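Local coordinates for protein 11S globulin isoform 1 (PDB 5WPW) that serves as a seed storage protein of coconut, a two-cupin 11S globulin that assembles into hexamers and holds a nutrient reserve for the seed, at residues A[192-195]-A[196-200]; A[383-386]-A[387-390]; A[302-306]-A[307-311]; A[324-327]-A[328-332]; A[276-279]-A[280-283]. The protein carries 2 engineered substitutions. One frame throughout, in Å; residues are numbered along the deposited sequence.

Five short-range contacts mark turns and helix starts along one two-cupin subunit. Along the chain they run interaction 1, 5, 3, 4, 2; the first lies in the N-terminal cupin range, the other four in the C-terminal one. Interactions 1 and 2, each at the start of a helix, lie on opposite sides of the chain's centre, their own centres about 75 Å apart. Interactions 3 and 4 reach the same sheet, with centres about 15 Å apart, and interaction 5 is about 18 Å from interaction 3, centre to centre. Neighbouring copies meet all five: a second subunit at 1, a third at 2, 3 and 4, and a fourth at 5, so all five lie at or near interfaces of the hexamer.

Interaction 1 (A[192-195]-A[196-200]); sequences FGVN and MELAR
The amide of N195 and the carboxylate of E197 lie nearly coplanar, their planes 14° apart, on side chains that run alongside each other in the same direction. The touch comes from the amide's nitrogen end: N195 ND2 sits 3.6 Å from E197 CB, while the carboxylate itself leads away. Deeper in, N195 ND2 is 3.3 Å from L198 N; both are donors, so the amide does not cap the helix here. The first torsion of N195 (40°) places CG between its backbone N and carbonyl carbon, over the start of the helix, and OD1 is hydrogen-bonded to R402 of a second subunit. The first turn of the helix is closed by the backbone, A199 N donating to N195 O at 3.1 Å. Beside it, L198 reaches back across V194 at about a right angle, and its CD2 lies 4.0 Å from V194 CB, while A199 packs on A189 of the preceding helix. Two helices thus meet at a tight corner: helix 185-192 ends in a Schellman motif with G193, of positive phi, at C', and after V194 helix 196-202 begins with N195 at its N-cap.

Interaction 2 (A[383-386]-A[387-390]); sequences GMPV and EVLM
P385 and V388 make the close apolar contact of this helix start. The first torsion of V388 (168°) puts CG2 beside its own backbone N, and from there the methyl rests against three carbons of the proline ring, nearest to P385 CD at 3.8 Å. The backbone is tight as well. P385 O receives L389 N at 3.2 Å, and one residue on V386 O takes M390 N at 2.7 Å. The first methylenes of M390 run past the same carbonyl, with M390 CG 3.4 Å from V386 O.

M384 is held more loosely. Its CB heads for the helix but the thioether swings off, so that M384 SD only skirts L389 CD2 at 4.2 Å before the chain moves on toward P54 of a third subunit. E387 and M390 form the partly exposed side. The glutamate touches V386 through its methylene, E387 CG lying 4.0 Å from V386 CG2, and carries its carboxylate outward, where OE1 forms a salt bridge with R397 and OE2 accepts from the backbone of Q220 of the third subunit. L219 of that subunit packs on both E387 and V388.

The arrangement is a helix N-terminus with proline at the N-cap. Helix 386-393 packs with helix 397-405 in the helical extension of the C-terminal cupin domain, the part through which 7S and 11S globulins join neighbouring subunits.

Interaction 3 (A[302-306]-A[307-311]); sequences HWNIN and AHSIM
N304 leans across the bend onto A307 and S309 by van der Waals contact alone, for no hydrogen bond joins the two segments. The closest approach is N304 CB to A307 O, 3.2 Å. Farther out, N304 ND2 lies over the methylene of S309, at 3.6 Å from S309 CB. The first torsion of N304 (-72°) keeps CG beside its own backbone N and so aims the amide at the serine.

The polar bonds all lead outward. N304 OD1 accepts from K364, whereas N306 spends both ends of its amide on one loop, OD1 on the backbone N of M370 and ND2 on the carbonyl of R368; H308 N donates to T365 OG1. On the outer side W303 NE1 hydrogen-bonds to the carbonyl of G121 of a third subunit, while I305 packs on P77 of that subunit. The contrast is A307, whose backbone N and O are buried here and find no partner in the model.

The bend carries the chain from strand 298-304 in one sheet of the C-terminal cupin to strand 309-314 in the other. On either side of it S309 packs on strand 357-364 and N304 on strand 371-373.

Interaction 4 (A[324-327]-A[328-332]); sequences DDRG and ETVFD
With a first torsion of 78°, D324 holds CG between its backbone N and carbonyl carbon, which folds the carboxylate back over its own turn to meet the backbone of E328. There OD1 serves two donors from opposite faces of the carboxylate plane. R326 N comes in to D324 OD1 at 2.8 Å from well above it, 60° out, while E328 N reaches the same OD1 at 3.3 Å, on the syn side but tilted out of the plane. The backbone closes the loop in the other direction: D324 N donates to E328 O at 3.2 Å. Both bonds to OD1 fix the carboxylate's rotation. V330 CG1 lies against the carboxylate, 3.7 Å from D324 CG, the two side chains crossing at about a right angle.

R326 bends at its third torsion (-41°), so the guanidinium turns back beside E328; E328 CG sits at its edge, in plane, 3.6 Å from R326 NE. The charges of R326 and D324 are close, but no N-H points at OD2, and the place of that oxygen is less sure. A clearer partner for the guanidinium is E6, in a salt bridge. On the far side of the turn, D325 pairs with R154 of a third subunit.

D324 to G327 is a type I turn, closed by G327 N on D324 O, with G327 at positive phi and an Asx turn on D324 OD1. A classic beta bulge follows, V330 and F331 both facing V322, in the hairpin between strands 317-323 and 329-336 of the C-terminal cupin.

Interaction 5 (A[276-279]-A[280-283]); sequences EKLP and ILRF
I280 lies alongside L278, both side chains pointing the same way, and touches it with its branch methyl: I280 CG2 is 3.9 Å from L278 CG. The rest of I280 leads off to P119 and A117. L281 comes next and returns to L278 twice. Its backbone N donates to L278 O at 3.1 Å, closing a type I turn, and its side chain crosses that leucine at about a right angle with L281 CG 3.8 Å from L278 CD2. Each backbone bond here spans three residues, as in a 3-10 turn, and the run leads into helix 281-284, which links strands 268-273 and 287-293 of the C-terminal cupin. Because I280 and L281 also touch A117 in strand 114-118, the turn packs against the N-terminal cupin as well.

R282 repeats the step on P279: R282 N donates to P279 O at 3.1 Å. A first torsion of 76° folds the arginine back over that carbonyl, leaving R282 CG 3.2 Å from P279 O, which also lies at the edge of the guanidinium. F283, whose N bonds to I280 O, then brings its ring in beside R282: the ring's CZ sits over the centre of the guanidinium, while R282 CG lies over one face of the ring. P279 also packs on S275 of a fourth subunit.

Interaction 1 (A[192-195]-A[196-200])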
loop_
_atom_site.group_PDB
_atom_site.type_symbol
_atom_site.label_atom_id
_atom_site.label_comp_id
_atom_site.label_asym_id
_atom_site.label_seq_id
_atom_site.Cartn_x
_atom_site.Cartn_y
_atom_site.Cartn_z
ATOM N N PHE A 192 11.472 37.736 12.798
ATOM C CA PHE A 192 10.374 37.702 13.753
ATOM C C PHE A 192 9.530 38.973 13.739
ATOM O O PHE A 192 8.436 38.970 14.308
ATOM C CB PHE A 192 10.911 37.439 15.163
ATOM C CG PHE A 192 11.322 35.986 15.401
ATOM C CD1 PHE A 192 12.036 35.282 14.444
ATOM C CD2 PHE A 192 10.979 35.338 16.567
ATOM C CE1 PHE A 192 12.405 33.954 14.648
ATOM C CE2 PHE A 192 11.351 33.999 16.783
ATOM C CZ PHE A 192 12.066 33.316 15.816
ATOM N N GLY A 193 9.980 40.031 13.072
ATOM C CA GLY A 193 9.215 41.269 13.053
ATOM C C GLY A 193 9.199 41.992 14.385
ATOM O O GLY A 193 8.181 42.588 14.749
ATOM N N VAL A 194 10.305 41.968 15.117
ATOM C CA VAL A 194 10.386 42.559 16.444
ATOM C C VAL A 194 11.687 43.341 16.567
ATOM O O VAL A 194 12.474 43.442 15.621
ATOM C CB VAL A 194 10.288 41.505 17.561
ATOM C CG1 VAL A 194 8.957 40.768 17.466
ATOM C CG2 VAL A 194 11.484 40.547 17.482
ATOM N N ASN A 195 11.911 43.888 17.762
ATOM C CA ASN A 195 13.049 44.739 18.052
ATOM C C ASN A 195 14.283 43.903 18.399
ATOM O O ASN A 195 14.216 42.685 18.594
ATOM C CB ASN A 195 12.718 45.708 19.193
ATOM C CG ASN A 195 11.909 45.059 20.315
ATOM O OD1 ASN A 195 10.725 44.727 20.146
ATOM N ND2 ASN A 195 12.546 44.879 21.470
ATOM N N MET A 196 15.429 44.586 18.464
ATOM C CA MET A 196 16.695 43.916 18.740
ATOM C C MET A 196 16.720 43.329 20.144
ATOM O O MET A 196 17.235 42.224 20.351
ATOM C CB MET A 196 17.848 44.902 18.556
ATOM C CG MET A 196 19.116 44.280 18.013
ATOM S SD MET A 196 19.049 44.131 16.217
ATOM C CE MET A 196 20.798 44.069 15.824
ATOM N N GLU A 197 16.166 44.052 21.117
ATOM C CA GLU A 197 16.186 43.595 22.507
ATOM C C GLU A 197 15.479 42.252 22.662
ATOM O O GLU A 197 15.990 41.335 23.317
ATOM C CB GLU A 197 15.537 44.651 23.405
ATOM C CG GLU A 197 15.014 44.123 24.744
ATOM C CD GLU A 197 16.101 44.047 25.809
ATOM O OE1 GLU A 197 15.766 43.803 26.990
ATOM O OE2 GLU A 197 17.291 44.232 25.461
ATOM N N LEU A 198 14.292 42.129 22.074
ATOM C CA LEU A 198 13.540 40.888 22.163
ATOM C C LEU A 198 14.230 39.755 21.406
ATOM O O LEU A 198 14.311 38.627 21.910
ATOM C CB LEU A 198 12.126 41.111 21.639
ATOM C CG LEU A 198 11.137 39.987 21.881
ATOM C CD1 LEU A 198 11.135 39.597 23.348
ATOM C CD2 LEU A 198 9.750 40.416 21.408
ATOM N N ALA A 199 14.735 40.029 20.199
ATOM C CA ALA A 199 15.442 38.990 19.458
ATOM C C ALA A 199 16.663 38.496 20.225
ATOM O O ALA A 199 16.959 37.295 20.201
ATOM C CB ALA A 199 15.834 39.503 18.069
ATOM N N ARG A 200 17.356 39.387 20.948
ATOM C CA ARG A 200 18.470 38.946 21.788
ATOM C C ARG A 200 18.008 38.016 22.892
ATOM O O ARG A 200 18.721 37.066 23.241
ATOM C CB ARG A 200 19.202 40.133 22.422
ATOM C CG ARG A 200 20.189 40.858 21.551
ATOM C CD ARG A 200 21.064 39.930 20.710
ATOM N NE ARG A 200 21.783 38.846 21.388
ATOM C CZ ARG A 200 22.707 38.108 20.770
ATOM N NH1 ARG A 200 22.979 38.337 19.496
ATOM N NH2 ARG A 200 23.327 37.117 21.385
#

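Interaction 2 (A[383-386]-A[387-390])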
loop_
_atom_site.group_PDB
_atom_site.type_symbol
_atom_site.label_atom_id
_atom_site.label_comp_id
_atom_site.label_asym_id
_atom_site.label_seq_id
_atom_site.Cartn_x
_atom_site.Cartn_y
_atom_site.Cartn_z
ATOM N N GLY A 383 6.225 -27.107 16.864
ATOM C CA GLY A 383 5.845 -27.211 15.476
ATOM C C GLY A 383 6.573 -28.266 14.697
ATOM O O GLY A 383 6.242 -28.488 13.531
ATOM N N MET A 384 7.559 -28.903 15.300
ATOM C CA MET A 384 8.429 -29.852 14.626
ATOM C C MET A 384 7.970 -31.283 14.878
ATOM O O MET A 384 7.480 -31.606 15.968
ATOM C CB MET A 384 9.872 -29.684 15.112
ATOM C CG MET A 384 10.619 -28.574 14.348
ATOM S SD MET A 384 12.233 -28.309 15.071
ATOM C CE MET A 384 12.353 -26.524 14.702
ATOM N N PRO A 385 8.093 -32.153 13.875
ATOM C CA PRO A 385 7.713 -33.560 14.070
ATOM C C PRO A 385 8.536 -34.212 15.174
ATOM O O PRO A 385 9.740 -33.970 15.303
ATOM C CB PRO A 385 8.004 -34.195 12.707
ATOM C CG PRO A 385 7.951 -33.029 11.721
ATOM C CD PRO A 385 8.492 -31.861 12.483
ATOM N N VAL A 386 7.882 -35.079 15.954
ATOM C CA VAL A 386 8.602 -35.768 17.027
ATOM C C VAL A 386 9.893 -36.391 16.504
ATOM O O VAL A 386 10.938 -36.321 17.162
ATOM C CB VAL A 386 7.701 -36.812 17.714
ATOM C CG1 VAL A 386 6.487 -36.145 18.314
ATOM C CG2 VAL A 386 7.283 -37.893 16.738
ATOM N N GLU A 387 9.867 -36.972 15.290
ATOM C CA GLU A 387 11.037 -37.722 14.840
ATOM C C GLU A 387 12.171 -36.803 14.433
ATOM O O GLU A 387 13.339 -37.177 14.564
ATOM C CB GLU A 387 10.679 -38.680 13.694
ATOM C CG GLU A 387 9.648 -39.745 14.111
ATOM C CD GLU A 387 9.849 -41.120 13.460
ATOM O OE1 GLU A 387 9.242 -42.083 13.965
ATOM O OE2 GLU A 387 10.587 -41.248 12.458
ATOM N N VAL A 388 11.854 -35.590 13.962
ATOM C CA VAL A 388 12.886 -34.579 13.772
ATOM C C VAL A 388 13.570 -34.264 15.097
ATOM O O VAL A 388 14.800 -34.150 15.167
ATOM C CB VAL A 388 12.274 -33.317 13.129
ATOM C CG1 VAL A 388 13.257 -32.145 13.190
ATOM C CG2 VAL A 388 11.810 -33.616 11.705
ATOM N N LEU A 389 12.790 -34.111 16.168
ATOM C CA LEU A 389 13.383 -33.860 17.479
ATOM C C LEU A 389 14.157 -35.073 17.985
ATOM O O LEU A 389 15.230 -34.931 18.586
ATOM C CB LEU A 389 12.302 -33.491 18.486
ATOM C CG LEU A 389 11.445 -32.238 18.254
ATOM C CD1 LEU A 389 10.358 -32.170 19.272
ATOM C CD2 LEU A 389 12.277 -31.001 18.301
ATOM N N MET A 390 13.610 -36.272 17.791
ATOM C CA MET A 390 14.357 -37.470 18.180
ATOM C C MET A 390 15.739 -37.456 17.558
ATOM O O MET A 390 16.750 -37.402 18.264
ATOM C CB MET A 390 13.586 -38.726 17.781
ATOM C CG MET A 390 12.398 -38.990 18.706
ATOM S SD MET A 390 11.273 -40.254 18.100
ATOM C CE MET A 390 12.355 -41.707 18.173
#

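Interaction 3 (A[302-306]-A[307-311])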
loop_
_atom_site.group_PDB
_atom_site.type_symbol
_atom_site.label_atom_id
_atom_site.label_comp_id
_atom_site.label_asym_id
_atom_site.label_seq_id
_atom_site.Cartn_x
_atom_site.Cartn_y
_atom_site.Cartn_z
ATOM N N HIS A 302 13.015 -17.540 24.208
ATOM C CA HIS A 302 12.556 -17.008 22.933
ATOM C C HIS A 302 13.708 -16.273 22.279
ATOM O O HIS A 302 14.703 -15.919 22.932
ATOM C CB HIS A 302 11.345 -16.073 23.093
ATOM C CG HIS A 302 11.613 -14.869 23.956
ATOM N ND1 HIS A 302 11.651 -14.936 25.336
ATOM C CD2 HIS A 302 11.827 -13.567 23.637
ATOM C CE1 HIS A 302 11.914 -13.737 25.824
ATOM N NE2 HIS A 302 12.015 -12.887 24.817
ATOM N N TRP A 303 13.573 -16.048 20.972
ATOM C CA TRP A 303 14.410 -15.063 20.316
ATOM C C TRP A 303 13.559 -14.017 19.602
ATOM O O TRP A 303 12.414 -14.274 19.208
ATOM C CB TRP A 303 15.392 -15.742 19.347
ATOM C CG TRP A 303 14.796 -16.342 18.118
ATOM C CD1 TRP A 303 14.580 -15.716 16.895
ATOM C CD2 TRP A 303 14.395 -17.687 17.958
ATOM N NE1 TRP A 303 14.055 -16.615 16.005
ATOM C CE2 TRP A 303 13.935 -17.836 16.627
ATOM C CE3 TRP A 303 14.374 -18.798 18.815
ATOM C CZ2 TRP A 303 13.451 -19.056 16.134
ATOM C CZ3 TRP A 303 13.913 -20.008 18.318
ATOM C CH2 TRP A 303 13.443 -20.127 16.995
ATOM N N ASN A 304 14.113 -12.810 19.481
ATOM C CA ASN A 304 13.469 -11.760 18.717
ATOM C C ASN A 304 13.742 -11.990 17.243
ATOM O O ASN A 304 14.899 -12.106 16.832
ATOM C CB ASN A 304 13.987 -10.386 19.128
ATOM C CG ASN A 304 13.491 -9.985 20.488
ATOM O OD1 ASN A 304 12.337 -9.591 20.641
ATOM N ND2 ASN A 304 14.350 -10.107 21.490
ATOM N N ILE A 305 12.673 -12.008 16.457
ATOM C CA ILE A 305 12.779 -12.393 15.056
ATOM C C ILE A 305 13.298 -11.243 14.217
ATOM O O ILE A 305 14.233 -11.408 13.420
ATOM C CB ILE A 305 11.418 -12.877 14.531
ATOM C CG1 ILE A 305 11.092 -14.261 15.099
ATOM C CG2 ILE A 305 11.416 -12.909 13.018
ATOM C CD1 ILE A 305 9.674 -14.660 14.855
ATOM N N ASN A 306 12.703 -10.062 14.383
ATOM C CA ASN A 306 12.902 -8.983 13.415
ATOM C C ASN A 306 13.357 -7.689 14.076
ATOM O O ASN A 306 13.212 -6.621 13.478
ATOM C CB ASN A 306 11.615 -8.742 12.608
ATOM C CG ASN A 306 10.396 -8.434 13.471
ATOM O OD1 ASN A 306 10.374 -8.644 14.701
ATOM N ND2 ASN A 306 9.354 -7.945 12.817
ATOM N N ALA A 307 13.959 -7.759 15.265
ATOM C CA ALA A 307 14.291 -6.527 15.978
ATOM C C ALA A 307 15.267 -6.826 17.110
ATOM O O ALA A 307 15.338 -7.955 17.607
ATOM C CB ALA A 307 13.038 -5.856 16.533
ATOM N N HIS A 308 16.022 -5.799 17.503
ATOM C CA HIS A 308 16.713 -5.804 18.783
ATOM C C HIS A 308 15.724 -5.409 19.871
ATOM O O HIS A 308 14.733 -4.715 19.612
ATOM C CB HIS A 308 17.890 -4.822 18.825
ATOM C CG HIS A 308 18.856 -4.946 17.684
ATOM N ND1 HIS A 308 19.652 -6.054 17.491
ATOM C CD2 HIS A 308 19.185 -4.073 16.702
ATOM C CE1 HIS A 308 20.411 -5.873 16.428
ATOM N NE2 HIS A 308 20.145 -4.680 15.929
ATOM N N SER A 309 16.016 -5.834 21.100
ATOM C CA SER A 309 15.200 -5.524 22.260
ATOM C C SER A 309 16.036 -4.726 23.255
ATOM O O SER A 309 17.098 -5.187 23.699
ATOM C CB SER A 309 14.664 -6.807 22.898
ATOM O OG SER A 309 13.761 -6.527 23.952
ATOM N N ILE A 310 15.557 -3.532 23.603
ATOM C CA ILE A 310 16.190 -2.676 24.601
ATOM C C ILE A 310 15.350 -2.800 25.865
ATOM O O ILE A 310 14.257 -2.240 25.969
ATOM C CB ILE A 310 16.304 -1.225 24.129
ATOM C CG1 ILE A 310 17.159 -1.153 22.868
ATOM C CG2 ILE A 310 16.950 -0.367 25.208
ATOM C CD1 ILE A 310 16.375 -1.151 21.589
ATOM N N MET A 311 15.858 -3.551 26.832
ATOM C CA MET A 311 15.085 -3.905 28.008
ATOM C C MET A 311 15.524 -3.040 29.181
ATOM O O MET A 311 16.726 -2.950 29.470
ATOM C CB MET A 311 15.279 -5.380 28.343
ATOM C CG MET A 311 14.378 -5.870 29.443
ATOM S SD MET A 311 14.560 -7.647 29.760
ATOM C CE MET A 311 15.425 -8.159 28.295
#

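Interaction 4 (A[324-327]-A[328-332])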
loop_
_atom_site.group_PDB
_atom_site.type_symbol
_atom_site.label_atom_id
_atom_site.label_comp_id
_atom_site.label_asym_id
_atom_site.label_seq_id
_atom_site.Cartn_x
_atom_site.Cartn_y
_atom_site.Cartn_z
ATOM N N ASP A 324 23.932 -16.747 22.307
ATOM C CA ASP A 324 24.173 -16.275 20.936
ATOM C C ASP A 324 24.353 -17.443 19.955
ATOM O O ASP A 324 24.143 -18.617 20.298
ATOM C CB ASP A 324 25.358 -15.289 20.902
ATOM C CG ASP A 324 26.728 -15.962 20.967
ATOM O OD1 ASP A 324 26.845 -17.220 21.039
ATOM O OD2 ASP A 324 27.705 -15.186 20.950
ATOM N N ASP A 325 24.766 -17.113 18.727
ATOM C CA ASP A 325 24.843 -18.083 17.640
ATOM C C ASP A 325 26.012 -19.038 17.783
ATOM O O ASP A 325 26.069 -20.024 17.040
ATOM C CB ASP A 325 24.941 -17.371 16.286
ATOM C CG ASP A 325 26.079 -16.382 16.229
ATOM O OD1 ASP A 325 26.214 -15.595 17.182
ATOM O OD2 ASP A 325 26.830 -16.391 15.233
ATOM N N ARG A 326 26.944 -18.747 18.687
ATOM C CA ARG A 326 28.007 -19.659 19.086
ATOM C C ARG A 326 27.565 -20.655 20.150
ATOM O O ARG A 326 28.372 -21.491 20.565
ATOM C CB ARG A 326 29.208 -18.856 19.606
ATOM C CG ARG A 326 29.861 -17.942 18.562
ATOM C CD ARG A 326 31.043 -17.162 19.135
ATOM N NE ARG A 326 30.763 -16.666 20.483
ATOM C CZ ARG A 326 30.574 -15.385 20.785
ATOM N NH1 ARG A 326 30.629 -14.468 19.826
ATOM N NH2 ARG A 326 30.319 -15.020 22.042
ATOM N N GLY A 327 26.314 -20.606 20.603
ATOM C CA GLY A 327 25.946 -21.401 21.757
ATOM C C GLY A 327 26.573 -20.942 23.052
ATOM O O GLY A 327 26.489 -21.659 24.058
ATOM N N GLU A 328 27.193 -19.763 23.062
ATOM C CA GLU A 328 27.835 -19.233 24.255
ATOM C C GLU A 328 26.859 -18.422 25.098
ATOM O O GLU A 328 25.994 -17.716 24.573
ATOM C CB GLU A 328 29.022 -18.357 23.871
ATOM C CG GLU A 328 30.072 -19.105 23.064
ATOM C CD GLU A 328 30.881 -20.066 23.917
ATOM O OE1 GLU A 328 31.240 -19.687 25.054
ATOM O OE2 GLU A 328 31.147 -21.200 23.456
ATOM N N THR A 329 27.015 -18.515 26.413
ATOM C CA THR A 329 26.249 -17.676 27.325
ATOM C C THR A 329 26.828 -16.273 27.273
ATOM O O THR A 329 27.942 -16.046 27.745
ATOM C CB THR A 329 26.307 -18.217 28.752
ATOM O OG1 THR A 329 25.906 -19.589 28.775
ATOM C CG2 THR A 329 25.385 -17.419 29.643
ATOM N N VAL A 330 26.098 -15.323 26.696
ATOM C CA VAL A 330 26.619 -13.961 26.604
ATOM C C VAL A 330 26.092 -13.057 27.710
ATOM O O VAL A 330 26.583 -11.925 27.860
ATOM C CB VAL A 330 26.346 -13.355 25.210
ATOM C CG1 VAL A 330 27.079 -14.160 24.154
ATOM C CG2 VAL A 330 24.845 -13.341 24.907
ATOM N N PHE A 331 25.121 -13.519 28.490
ATOM C CA PHE A 331 24.699 -12.833 29.695
ATOM C C PHE A 331 24.083 -13.863 30.624
ATOM O O PHE A 331 23.396 -14.787 30.181
ATOM C CB PHE A 331 23.700 -11.697 29.403
ATOM C CG PHE A 331 23.421 -10.809 30.594
ATOM C CD1 PHE A 331 24.353 -9.877 31.017
ATOM C CD2 PHE A 331 22.225 -10.912 31.285
ATOM C CE1 PHE A 331 24.099 -9.062 32.121
ATOM C CE2 PHE A 331 21.967 -10.101 32.388
ATOM C CZ PHE A 331 22.918 -9.174 32.803
ATOM N N ASP A 332 24.338 -13.694 31.917
ATOM C CA ASP A 332 23.780 -14.581 32.931
ATOM C C ASP A 332 23.879 -13.787 34.237
ATOM O O ASP A 332 24.868 -13.893 34.960
ATOM C CB ASP A 332 24.532 -15.894 33.003
ATOM C CG ASP A 332 23.861 -16.911 33.912
ATOM O OD1 ASP A 332 23.065 -16.517 34.802
ATOM O OD2 ASP A 332 24.142 -18.120 33.732
#

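Interaction 5 (A[276-279]-A[280-283])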
loop_
_atom_site.group_PDB
_atom_site.type_symbol
_atom_site.label_atom_id
_atom_site.label_comp_id
_atom_site.label_asym_id
_atom_site.label_seq_id
_atom_site.Cartn_x
_atom_site.Cartn_y
_atom_site.Cartn_z
ATOM N N GLU A 276 -0.530 -2.140 15.165
ATOM C CA GLU A 276 -1.890 -2.660 15.246
ATOM C C GLU A 276 -2.661 -2.075 16.419
ATOM O O GLU A 276 -3.880 -2.264 16.491
ATOM C CB GLU A 276 -1.895 -4.191 15.361
ATOM C CG GLU A 276 -0.912 -4.889 14.479
ATOM C CD GLU A 276 -1.534 -5.351 13.180
ATOM O OE1 GLU A 276 -2.683 -4.950 12.905
ATOM O OE2 GLU A 276 -0.868 -6.122 12.433
ATOM N N LYS A 277 -1.984 -1.359 17.309
ATOM C CA LYS A 277 -2.617 -0.563 18.355
ATOM C C LYS A 277 -2.459 0.934 18.155
ATOM O O LYS A 277 -3.404 1.677 18.399
ATOM C CB LYS A 277 -2.038 -0.942 19.723
ATOM C CG LYS A 277 -2.344 -2.381 20.090
ATOM C CD LYS A 277 -2.093 -2.651 21.550
ATOM C CE LYS A 277 -2.250 -4.137 21.841
ATOM N NZ LYS A 277 -1.987 -4.432 23.286
ATOM N N LEU A 278 -1.287 1.387 17.720
ATOM C CA LEU A 278 -0.947 2.811 17.673
ATOM C C LEU A 278 -0.417 3.094 16.276
ATOM O O LEU A 278 0.737 2.756 15.971
ATOM C CB LEU A 278 0.086 3.163 18.731
ATOM C CG LEU A 278 0.607 4.604 18.743
ATOM C CD1 LEU A 278 -0.549 5.527 18.996
ATOM C CD2 LEU A 278 1.729 4.786 19.780
ATOM N N PRO A 279 -1.215 3.709 15.412
ATOM C CA PRO A 279 -0.858 3.736 13.982
ATOM C C PRO A 279 0.481 4.369 13.682
ATOM O O PRO A 279 1.187 3.877 12.798
ATOM C CB PRO A 279 -2.014 4.533 13.363
ATOM C CG PRO A 279 -3.144 4.307 14.284
ATOM C CD PRO A 279 -2.576 4.208 15.652
ATOM N N ILE A 280 0.864 5.431 14.399
ATOM C CA ILE A 280 2.072 6.173 14.049
ATOM C C ILE A 280 3.315 5.296 14.112
ATOM O O ILE A 280 4.317 5.596 13.460
ATOM C CB ILE A 280 2.238 7.421 14.952
ATOM C CG1 ILE A 280 3.300 8.355 14.355
ATOM C CG2 ILE A 280 2.608 7.031 16.399
ATOM C CD1 ILE A 280 3.488 9.648 15.105
ATOM N N LEU A 281 3.259 4.182 14.850
ATOM C CA LEU A 281 4.446 3.362 15.002
ATOM C C LEU A 281 4.897 2.773 13.674
ATOM O O LEU A 281 6.060 2.389 13.556
ATOM C CB LEU A 281 4.195 2.226 16.004
ATOM C CG LEU A 281 3.892 2.696 17.431
ATOM C CD1 LEU A 281 3.848 1.554 18.442
ATOM C CD2 LEU A 281 4.926 3.721 17.835
ATOM N N ARG A 282 3.998 2.661 12.695
ATOM C CA ARG A 282 4.389 2.146 11.384
ATOM C C ARG A 282 5.332 3.090 10.649
ATOM O O ARG A 282 6.002 2.662 9.705
ATOM C CB ARG A 282 3.148 1.866 10.522
ATOM C CG ARG A 282 2.466 3.101 9.926
ATOM C CD ARG A 282 1.082 2.737 9.372
ATOM N NE ARG A 282 0.202 3.904 9.302
ATOM C CZ ARG A 282 -0.439 4.309 8.206
ATOM N NH1 ARG A 282 -0.311 3.644 7.063
ATOM N NH2 ARG A 282 -1.211 5.390 8.255
ATOM N N PHE A 283 5.367 4.365 11.041
ATOM C CA PHE A 283 6.360 5.322 10.574
ATOM C C PHE A 283 7.546 5.433 11.526
ATOM O O PHE A 283 8.689 5.558 11.069
ATOM C CB PHE A 283 5.691 6.691 10.381
ATOM C CG PHE A 283 4.382 6.607 9.643
ATOM C CD1 PHE A 283 4.359 6.294 8.295
ATOM C CD2 PHE A 283 3.180 6.795 10.299
ATOM C CE1 PHE A 283 3.156 6.196 7.604
ATOM C CE2 PHE A 283 1.970 6.702 9.617
ATOM C CZ PHE A 283 1.960 6.403 8.270
#